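Local coordinates for vacuolar protein sorting 29 (Cryptosporidium parvum, PDB 2A22) that probably serves in protein transport as a Vps29-family subunit of the retromer sorting complex, built on a calcineurin-like metallophosphoesterase fold, at residues 113-122 with 140-149; 79-87 with 102-110. One frame throughout, in Å; residues are numbered along the deposited sequence.

Interaction 1 of 2, residues 113-122 with 140-149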
loop_
_atom_site.group_PDB
_atom_site.type_symbol
_atom_site.label_atom_id
_atom_site.label_comp_id
_atom_site.label_asym_id
_atom_site.label_seq_id
_atom_site.Cartn_x
_atom_site.Cartn_y
_atom_site.Cartn_z
ATOM N N GLU A 113 4.509 -17.631 -0.496
ATOM C CA GLU A 113 3.361 -18.481 -0.221
ATOM C C GLU A 113 2.044 -17.713 -0.268
ATOM O O GLU A 113 1.001 -18.313 -0.058
ATOM C CB GLU A 113 3.493 -19.159 1.163
ATOM C CG GLU A 113 4.729 -20.024 1.315
ATOM C CD GLU A 113 4.846 -21.024 0.188
ATOM O OE1 GLU A 113 3.942 -21.848 0.044
ATOM O OE2 GLU A 113 5.836 -20.994 -0.545
ATOM N N PHE A 114 2.089 -16.402 -0.517
ATOM C CA PHE A 114 0.868 -15.589 -0.375
ATOM C C PHE A 114 0.353 -14.963 -1.668
ATOM O O PHE A 114 1.121 -14.403 -2.442
ATOM C CB PHE A 114 1.056 -14.528 0.727
ATOM C CG PHE A 114 1.394 -15.130 2.045
ATOM C CD1 PHE A 114 0.377 -15.543 2.911
ATOM C CD2 PHE A 114 2.730 -15.381 2.387
ATOM C CE1 PHE A 114 0.689 -16.164 4.131
ATOM C CE2 PHE A 114 3.061 -16.000 3.585
ATOM C CZ PHE A 114 2.033 -16.405 4.465
ATOM N N LYS A 115 -0.949 -15.095 -1.885
ATOM C CA LYS A 115 -1.666 -14.412 -2.956
ATOM C C LYS A 115 -2.119 -13.099 -2.333
ATOM O O LYS A 115 -2.829 -13.079 -1.311
ATOM C CB LYS A 115 -2.890 -15.243 -3.360
ATOM C CG LYS A 115 -3.127 -15.420 -4.842
ATOM C CD LYS A 115 -4.091 -16.612 -5.083
ATOM C CE LYS A 115 -4.984 -16.430 -6.333
ATOM N NZ LYS A 115 -6.202 -17.340 -6.317
ATOM N N ILE A 116 -1.716 -11.996 -2.944
ATOM C CA ILE A 116 -2.009 -10.694 -2.377
ATOM C C ILE A 116 -2.890 -9.858 -3.310
ATOM O O ILE A 116 -2.523 -9.595 -4.473
ATOM C CB ILE A 116 -0.704 -9.965 -1.984
ATOM C CG1 ILE A 116 0.218 -10.963 -1.247
ATOM C CG2 ILE A 116 -1.024 -8.693 -1.168
ATOM C CD1 ILE A 116 1.441 -10.365 -0.541
ATOM N N GLY A 117 -4.041 -9.433 -2.788
ATOM C CA GLY A 117 -4.948 -8.556 -3.527
ATOM C C GLY A 117 -4.629 -7.101 -3.217
ATOM O O GLY A 117 -4.327 -6.764 -2.066
ATOM N N LEU A 118 -4.691 -6.258 -4.245
ATOM C CA LEU A 118 -4.374 -4.824 -4.159
ATOM C C LEU A 118 -5.435 -4.003 -4.914
ATOM O O LEU A 118 -5.696 -4.262 -6.094
ATOM C CB LEU A 118 -3.013 -4.547 -4.785
ATOM C CG LEU A 118 -2.594 -3.069 -4.866
ATOM C CD1 LEU A 118 -2.274 -2.556 -3.460
ATOM C CD2 LEU A 118 -1.377 -2.968 -5.799
ATOM N N MET A 119 -6.072 -3.059 -4.222
ATOM C CA MET A 119 -7.056 -2.203 -4.853
ATOM C C MET A 119 -7.183 -0.903 -4.060
ATOM O O MET A 119 -6.884 -0.887 -2.891
ATOM C CB MET A 119 -8.408 -2.923 -4.986
ATOM C CG MET A 119 -9.029 -3.388 -3.670
ATOM S SD MET A 119 -10.750 -3.988 -3.848
ATOM C CE MET A 119 -11.138 -3.319 -5.468
ATOM N N HIS A 120 -7.618 0.182 -4.699
ATOM C CA HIS A 120 -7.669 1.459 -4.013
ATOM C C HIS A 120 -8.603 1.482 -2.785
ATOM O O HIS A 120 -8.254 2.058 -1.751
ATOM C CB HIS A 120 -7.950 2.634 -4.976
ATOM C CG HIS A 120 -7.956 3.958 -4.282
ATOM N ND1 HIS A 120 -6.823 4.491 -3.697
ATOM C CD2 HIS A 120 -8.967 4.814 -4.001
ATOM C CE1 HIS A 120 -7.136 5.632 -3.105
ATOM N NE2 HIS A 120 -8.431 5.848 -3.271
ATOM N N GLY A 121 -9.775 0.862 -2.889
ATOM C CA GLY A 121 -10.669 0.763 -1.735
ATOM C C GLY A 121 -11.951 1.572 -1.789
ATOM O O GLY A 121 -12.876 1.348 -1.001
ATOM N N ASN A 122 -12.023 2.514 -2.725
ATOM C CA ASN A 122 -13.209 3.328 -2.869
ATOM C C ASN A 122 -14.368 2.501 -3.422
ATOM O O ASN A 122 -15.532 2.878 -3.262
ATOM C CB ASN A 122 -12.922 4.563 -3.722
ATOM C CG ASN A 122 -12.591 4.223 -5.167
ATOM O OD1 ASN A 122 -11.795 3.332 -5.464
ATOM N ND2 ASN A 122 -13.199 4.955 -6.074
ATOM N N LEU A 140 -11.415 -11.621 -5.038
ATOM C CA LEU A 140 -10.073 -11.674 -5.592
ATOM C C LEU A 140 -9.413 -13.001 -5.248
ATOM O O LEU A 140 -8.403 -13.368 -5.833
ATOM C CB LEU A 140 -9.223 -10.488 -5.107
ATOM C CG LEU A 140 -9.725 -9.079 -5.473
ATOM C CD1 LEU A 140 -8.819 -7.978 -4.906
ATOM C CD2 LEU A 140 -9.879 -8.929 -6.985
ATOM N N ASP A 141 -9.997 -13.723 -4.300
ATOM C CA ASP A 141 -9.464 -15.028 -3.888
ATOM C C ASP A 141 -8.030 -14.903 -3.389
ATOM O O ASP A 141 -7.135 -15.648 -3.826
ATOM C CB ASP A 141 -9.534 -16.055 -5.039
ATOM C CG ASP A 141 -9.315 -17.486 -4.546
ATOM O OD1 ASP A 141 -10.043 -17.898 -3.615
ATOM O OD2 ASP A 141 -8.411 -18.181 -5.068
ATOM N N CYS A 142 -7.804 -13.940 -2.496
ATOM C CA CYS A 142 -6.453 -13.676 -2.002
ATOM C C CYS A 142 -6.303 -14.061 -0.522
ATOM O O CYS A 142 -7.296 -14.209 0.186
ATOM C CB CYS A 142 -6.048 -12.217 -2.288
ATOM S SG CYS A 142 -7.138 -11.014 -1.552
ATOM N N ASP A 143 -5.062 -14.276 -0.083
ATOM C CA ASP A 143 -4.753 -14.510 1.332
ATOM C C ASP A 143 -4.595 -13.214 2.110
ATOM O O ASP A 143 -4.850 -13.170 3.299
ATOM C CB ASP A 143 -3.461 -15.313 1.463
ATOM C CG ASP A 143 -3.512 -16.587 0.682
ATOM O OD1 ASP A 143 -4.428 -17.381 0.940
ATOM O OD2 ASP A 143 -2.671 -16.785 -0.210
ATOM N N ILE A 144 -4.131 -12.166 1.433
ATOM C CA ILE A 144 -3.916 -10.860 2.057
ATOM C C ILE A 144 -4.507 -9.818 1.123
ATOM O O ILE A 144 -4.258 -9.831 -0.098
ATOM C CB ILE A 144 -2.401 -10.556 2.306
ATOM C CG1 ILE A 144 -1.735 -11.655 3.161
ATOM C CG2 ILE A 144 -2.220 -9.147 2.936
ATOM C CD1 ILE A 144 -0.177 -11.585 3.229
ATOM N N LEU A 145 -5.319 -8.939 1.680
ATOM C CA LEU A 145 -5.888 -7.851 0.889
ATOM C C LEU A 145 -5.351 -6.483 1.329
ATOM O O LEU A 145 -5.464 -6.098 2.506
ATOM C CB LEU A 145 -7.414 -7.870 0.968
ATOM C CG LEU A 145 -8.154 -6.758 0.219
ATOM C CD1 LEU A 145 -7.989 -6.888 -1.329
ATOM C CD2 LEU A 145 -9.643 -6.754 0.583
ATOM N N VAL A 146 -4.807 -5.741 0.360
ATOM C CA VAL A 146 -4.266 -4.400 0.609
ATOM C C VAL A 146 -5.105 -3.307 -0.088
ATOM O O VAL A 146 -5.213 -3.266 -1.325
ATOM C CB VAL A 146 -2.796 -4.322 0.144
ATOM C CG1 VAL A 146 -2.150 -2.967 0.576
ATOM C CG2 VAL A 146 -1.998 -5.529 0.703
ATOM N N THR A 147 -5.691 -2.425 0.709
ATOM C CA THR A 147 -6.510 -1.337 0.174
ATOM C C THR A 147 -6.117 -0.016 0.856
ATOM O O THR A 147 -5.464 -0.021 1.914
ATOM C CB THR A 147 -8.017 -1.604 0.407
ATOM O OG1 THR A 147 -8.284 -1.581 1.817
ATOM C CG2 THR A 147 -8.427 -2.980 -0.160
ATOM N N GLY A 148 -6.502 1.111 0.251
ATOM C CA GLY A 148 -6.227 2.429 0.828
ATOM C C GLY A 148 -7.480 3.278 0.933
ATOM O O GLY A 148 -8.472 2.898 1.583
ATOM N N HIS A 149 -7.415 4.441 0.295
ATOM C CA HIS A 149 -8.526 5.377 0.151
ATOM C C HIS A 149 -8.933 6.183 1.387
ATOM O O HIS A 149 -9.125 7.391 1.313
ATOM C CB HIS A 149 -9.770 4.724 -0.505
ATOM C CG HIS A 149 -10.865 5.707 -0.756
ATOM N ND1 HIS A 149 -10.758 6.703 -1.707
ATOM C CD2 HIS A 149 -12.043 5.917 -0.119
ATOM C CE1 HIS A 149 -11.840 7.461 -1.672
ATOM N NE2 HIS A 149 -12.637 7.003 -0.721
#
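Strands 114-119 and 144-147 pair in parallel in the five-stranded mixed sheet, in a largely buried contact, and Gly117 sits at the middle of the pairing. Its N donates to Ile144 O (2.7 Å) and its O accepts from Val146 N; a residue without a side chain suits this place, because Cys142 SG and the CD1 atoms of Leu140 and Leu145 crowd its CA. On the face that carries Ile116, Leu118, Ile144 and Val146, branched side chains pack against each other: Ile116 CG2 lies 3.8 Å from Val146 CG2, and Leu118 CD1 leans onto Val146 CB.

The two strands and helix 130-140 between them form a beta-alpha-beta unit. A Schellman motif with Asp141 at positive phi ends the helix, and the long chain of Lys115 lets NZ reach this turn, making a salt bridge with Asp141 OD2 at 2.7 Å while also bonding Asp141 O. Asp143 OD2 takes Lys115 N in a nearly straight bond (173°).

In the loops that follow the strands, His120 NE2 and His149 ND1 share a hydrogen bond of 2.9 Å. In both, CG lies anti to the backbone N (chi1 -178° in His120), which brings the rings rim to rim, planes 80° apart. Asn122 CB makes a CH-pi contact over one face of His149. Imidazole's two nitrogens let His120 also bond Thr62 O, through ND1. With Asp87 these histidines recall the metal site of metallophosphoesterases, though no metal is modelled here.

Interaction 2 of 2, residues 79-87 with 102-110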
loop_
_atom_site.group_PDB
_atom_site.type_symbol
_atom_site.label_atom_id
_atom_site.label_comp_id
_atom_site.label_asym_id
_atom_site.label_seq_id
_atom_site.Cartn_x
_atom_site.Cartn_y
_atom_site.Cartn_z
ATOM N N LYS A 79 12.361 -3.683 -9.456
ATOM C CA LYS A 79 11.650 -4.215 -10.623
ATOM C C LYS A 79 10.133 -4.432 -10.390
ATOM O O LYS A 79 9.314 -3.959 -11.196
ATOM C CB LYS A 79 12.318 -5.520 -11.107
ATOM C CG LYS A 79 11.854 -5.991 -12.484
ATOM C CD LYS A 79 12.365 -7.417 -12.856
ATOM C CE LYS A 79 11.940 -8.475 -11.791
ATOM N NZ LYS A 79 11.915 -9.900 -12.281
ATOM N N ASN A 80 9.756 -5.145 -9.319
ATOM C CA ASN A 80 8.327 -5.499 -9.087
ATOM C C ASN A 80 7.491 -4.425 -8.365
ATOM O O ASN A 80 7.385 -4.414 -7.125
ATOM C CB ASN A 80 8.189 -6.876 -8.393
ATOM C CG ASN A 80 8.994 -7.974 -9.115
ATOM O OD1 ASN A 80 9.003 -8.023 -10.337
ATOM N ND2 ASN A 80 9.687 -8.821 -8.357
ATOM N N VAL A 81 6.924 -3.517 -9.150
ATOM C CA VAL A 81 6.179 -2.381 -8.616
ATOM C C VAL A 81 4.764 -2.352 -9.214
ATOM O O VAL A 81 4.599 -2.143 -10.420
ATOM C CB VAL A 81 6.904 -1.052 -8.877
ATOM C CG1 VAL A 81 6.050 0.119 -8.410
ATOM C CG2 VAL A 81 8.275 -1.041 -8.152
ATOM N N TYR A 82 3.766 -2.585 -8.363
ATOM C CA TYR A 82 2.368 -2.594 -8.763
ATOM C C TYR A 82 1.666 -1.368 -8.212
ATOM O O TYR A 82 1.703 -1.107 -6.992
ATOM C CB TYR A 82 1.678 -3.875 -8.238
ATOM C CG TYR A 82 2.331 -5.128 -8.800
ATOM C CD1 TYR A 82 1.843 -5.699 -9.957
ATOM C CD2 TYR A 82 3.472 -5.706 -8.201
ATOM C CE1 TYR A 82 2.431 -6.814 -10.522
ATOM C CE2 TYR A 82 4.086 -6.849 -8.762
ATOM C CZ TYR A 82 3.540 -7.388 -9.931
ATOM O OH TYR A 82 4.069 -8.504 -10.558
ATOM N N ILE A 83 1.006 -0.630 -9.102
ATOM C CA ILE A 83 0.263 0.571 -8.746
ATOM C C ILE A 83 -1.124 0.454 -9.298
ATOM O O ILE A 83 -1.326 0.158 -10.497
ATOM C CB ILE A 83 0.937 1.841 -9.313
ATOM C CG1 ILE A 83 2.365 1.987 -8.734
ATOM C CG2 ILE A 83 0.072 3.088 -9.053
ATOM C CD1 ILE A 83 3.289 3.028 -9.463
ATOM N N VAL A 84 -2.106 0.653 -8.430
ATOM C CA VAL A 84 -3.480 0.657 -8.894
ATOM C C VAL A 84 -4.008 2.097 -8.954
ATOM O O VAL A 84 -3.485 2.996 -8.294
ATOM C CB VAL A 84 -4.392 -0.264 -8.052
ATOM C CG1 VAL A 84 -3.948 -1.715 -8.239
ATOM C CG2 VAL A 84 -4.407 0.167 -6.556
ATOM N N SER A 85 -5.027 2.296 -9.769
ATOM C CA SER A 85 -5.687 3.587 -9.911
ATOM C C SER A 85 -6.532 3.985 -8.688
ATOM O O SER A 85 -7.379 3.212 -8.221
ATOM C CB SER A 85 -6.596 3.536 -11.147
ATOM O OG SER A 85 -6.939 4.855 -11.503
ATOM N N GLY A 86 -6.315 5.190 -8.179
ATOM C CA GLY A 86 -7.186 5.759 -7.153
ATOM C C GLY A 86 -8.149 6.795 -7.703
ATOM O O GLY A 86 -8.132 7.079 -8.881
ATOM N N ASP A 87 -8.983 7.370 -6.841
ATOM C CA ASP A 87 -10.022 8.324 -7.268
ATOM C C ASP A 87 -9.491 9.721 -7.644
ATOM O O ASP A 87 -10.196 10.486 -8.256
ATOM C CB ASP A 87 -11.121 8.461 -6.198
ATOM C CG ASP A 87 -10.598 8.973 -4.869
ATOM O OD1 ASP A 87 -9.554 8.508 -4.376
ATOM O OD2 ASP A 87 -11.243 9.848 -4.279
ATOM N N VAL A 102 -2.523 2.925 -18.804
ATOM C CA VAL A 102 -3.647 2.668 -17.887
ATOM C C VAL A 102 -3.188 1.872 -16.670
ATOM O O VAL A 102 -2.542 0.839 -16.825
ATOM C CB VAL A 102 -4.811 1.917 -18.586
ATOM C CG1 VAL A 102 -5.992 1.692 -17.610
ATOM C CG2 VAL A 102 -5.288 2.689 -19.841
ATOM N N PHE A 103 -3.463 2.391 -15.471
ATOM C CA PHE A 103 -3.210 1.638 -14.229
ATOM C C PHE A 103 -4.398 0.736 -13.905
ATOM O O PHE A 103 -5.536 1.161 -14.017
ATOM C CB PHE A 103 -2.933 2.563 -13.050
ATOM C CG PHE A 103 -1.593 3.250 -13.120
ATOM C CD1 PHE A 103 -0.428 2.571 -12.769
ATOM C CD2 PHE A 103 -1.500 4.573 -13.557
ATOM C CE1 PHE A 103 0.851 3.215 -12.843
ATOM C CE2 PHE A 103 -0.247 5.237 -13.629
ATOM C CZ PHE A 103 0.928 4.555 -13.255
ATOM N N PRO A 104 -4.139 -0.511 -13.479
ATOM C CA PRO A 104 -5.283 -1.367 -13.275
ATOM C C PRO A 104 -6.036 -0.953 -12.043
ATOM O O PRO A 104 -5.458 -0.338 -11.128
ATOM C CB PRO A 104 -4.662 -2.751 -13.081
ATOM C CG PRO A 104 -3.290 -2.480 -12.557
ATOM C CD PRO A 104 -2.864 -1.175 -13.163
ATOM N N GLU A 105 -7.320 -1.295 -12.029
ATOM C CA GLU A 105 -8.166 -1.071 -10.890
ATOM C C GLU A 105 -7.835 -2.039 -9.735
ATOM O O GLU A 105 -8.008 -1.715 -8.560
ATOM C CB GLU A 105 -9.631 -1.206 -11.312
ATOM C CG GLU A 105 -10.606 -0.870 -10.203
ATOM C CD GLU A 105 -12.005 -0.517 -10.711
ATOM O OE1 GLU A 105 -12.373 -0.985 -11.818
ATOM O OE2 GLU A 105 -12.732 0.217 -9.990
ATOM N N TYR A 106 -7.389 -3.239 -10.069
ATOM C CA TYR A 106 -6.965 -4.141 -9.039
ATOM C C TYR A 106 -5.926 -5.075 -9.584
ATOM O O TYR A 106 -5.789 -5.189 -10.797
ATOM C CB TYR A 106 -8.149 -4.879 -8.428
ATOM C CG TYR A 106 -8.884 -5.784 -9.363
ATOM C CD1 TYR A 106 -8.421 -7.092 -9.603
ATOM C CD2 TYR A 106 -10.059 -5.360 -9.988
ATOM C CE1 TYR A 106 -9.100 -7.965 -10.471
ATOM C CE2 TYR A 106 -10.765 -6.225 -10.859
ATOM C CZ TYR A 106 -10.276 -7.532 -11.092
ATOM O OH TYR A 106 -10.952 -8.396 -11.944
ATOM N N VAL A 107 -5.179 -5.699 -8.671
ATOM C CA VAL A 107 -4.025 -6.548 -8.970
ATOM C C VAL A 107 -4.084 -7.695 -7.958
ATOM O O VAL A 107 -4.486 -7.500 -6.801
ATOM C CB VAL A 107 -2.703 -5.714 -8.793
ATOM C CG1 VAL A 107 -1.526 -6.542 -8.325
ATOM C CG2 VAL A 107 -2.367 -4.937 -10.068
ATOM N N VAL A 108 -3.725 -8.900 -8.402
ATOM C CA VAL A 108 -3.507 -10.028 -7.490
ATOM C C VAL A 108 -2.161 -10.572 -7.850
ATOM O O VAL A 108 -1.884 -10.840 -9.021
ATOM C CB VAL A 108 -4.575 -11.111 -7.624
ATOM C CG1 VAL A 108 -4.312 -12.274 -6.635
ATOM C CG2 VAL A 108 -5.939 -10.515 -7.391
ATOM N N VAL A 109 -1.289 -10.664 -6.859
ATOM C CA VAL A 109 0.098 -11.041 -7.142
ATOM C C VAL A 109 0.545 -12.103 -6.165
ATOM O O VAL A 109 0.234 -12.023 -4.966
ATOM C CB VAL A 109 1.063 -9.798 -7.197
ATOM C CG1 VAL A 109 0.927 -8.968 -5.983
ATOM C CG2 VAL A 109 2.507 -10.211 -7.389
ATOM N N GLN A 110 1.220 -13.124 -6.692
ATOM C CA GLN A 110 1.713 -14.222 -5.860
ATOM C C GLN A 110 3.087 -13.803 -5.353
ATOM O O GLN A 110 3.981 -13.566 -6.141
ATOM C CB GLN A 110 1.793 -15.520 -6.689
ATOM C CG GLN A 110 2.268 -16.773 -5.936
ATOM C CD GLN A 110 1.245 -17.306 -4.959
ATOM O OE1 GLN A 110 1.594 -17.768 -3.875
ATOM N NE2 GLN A 110 -0.020 -17.245 -5.326
HETATM O O HOH W 1 -8.168 0.606 -7.414
#
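The two beta sheets of the alpha-beta-beta-alpha sandwich face each other here, with Tyr82 of edge strand 81-83 laid against Val107 and Val109 of strand 106-111, the edge strand of the other sheet. Tyr82 CD1 touches Val107 CG1 at 3.8 Å, the two side chains crossing at about a right angle. Farther along, Val109 comes up from the opposite direction and sets its CB over one face of the ring, with Val109 CG2 3.9 Å from Tyr82 CZ. With CG anti to the carbonyl carbon (chi1 -61°), the tyrosine ring extends toward both valines. A broad flat ring suits this place: it bridges alternate residues of one strand, whose beta-branched side chains point at it from the same side.

Val84 carries the apolar layer on, its CG1 lying 4.0 Å from Val107 CG2. In this sandwich the layer between the sheets is made of such side chains, and Leu118 of the neighbouring strand 114-119 also meets Tyr82 and Val84.

Beyond the strand ends the chains come close enough for their backbones to bond. Ser85 N donates to Pro104 O at 3.0 Å with an N-H...O angle of 160°, and Val84 CA makes a CA-H...O contact with the same oxygen. A water donates to both Ser85 O and Glu105 O, the latter at 2.6 Å, tying the two loops again. Phe103 lies alongside Ile83, both pointing the same way, and Phe103 CD1 lies 3.8 Å from Ile83 CG2; its flat apolar ring suits a place along the isoleucine side chain, where it also touches Ile92. Pro104 brings its ring carbon CD to 3.4 Å from Ile83 O; lacking an N-H, it meets that carbonyl through carbon alone.

Interaction 2 closes before interaction 1 opens along the chain, and their centres lie about 10 Å apart. Strand 106-111 runs into strand 114-119, and the two are antiparallel neighbours in the five-stranded sheet, joined by probable backbone hydrogen bonds from Ile116 N to Val109 O and from Leu118 N to Val107 O. Interaction 1 is thus made within that sheet, while interaction 2 packs its outermost strand, 106-111, against strand 81-83, an outermost strand of the six-stranded sheet. Both contacts lead to the same loop cluster: Asp87, at the end of segment 79-87, approaches His120 and His149 of interaction 1, a grouping consistent with a vacant metal site like that of metallophosphoesterases.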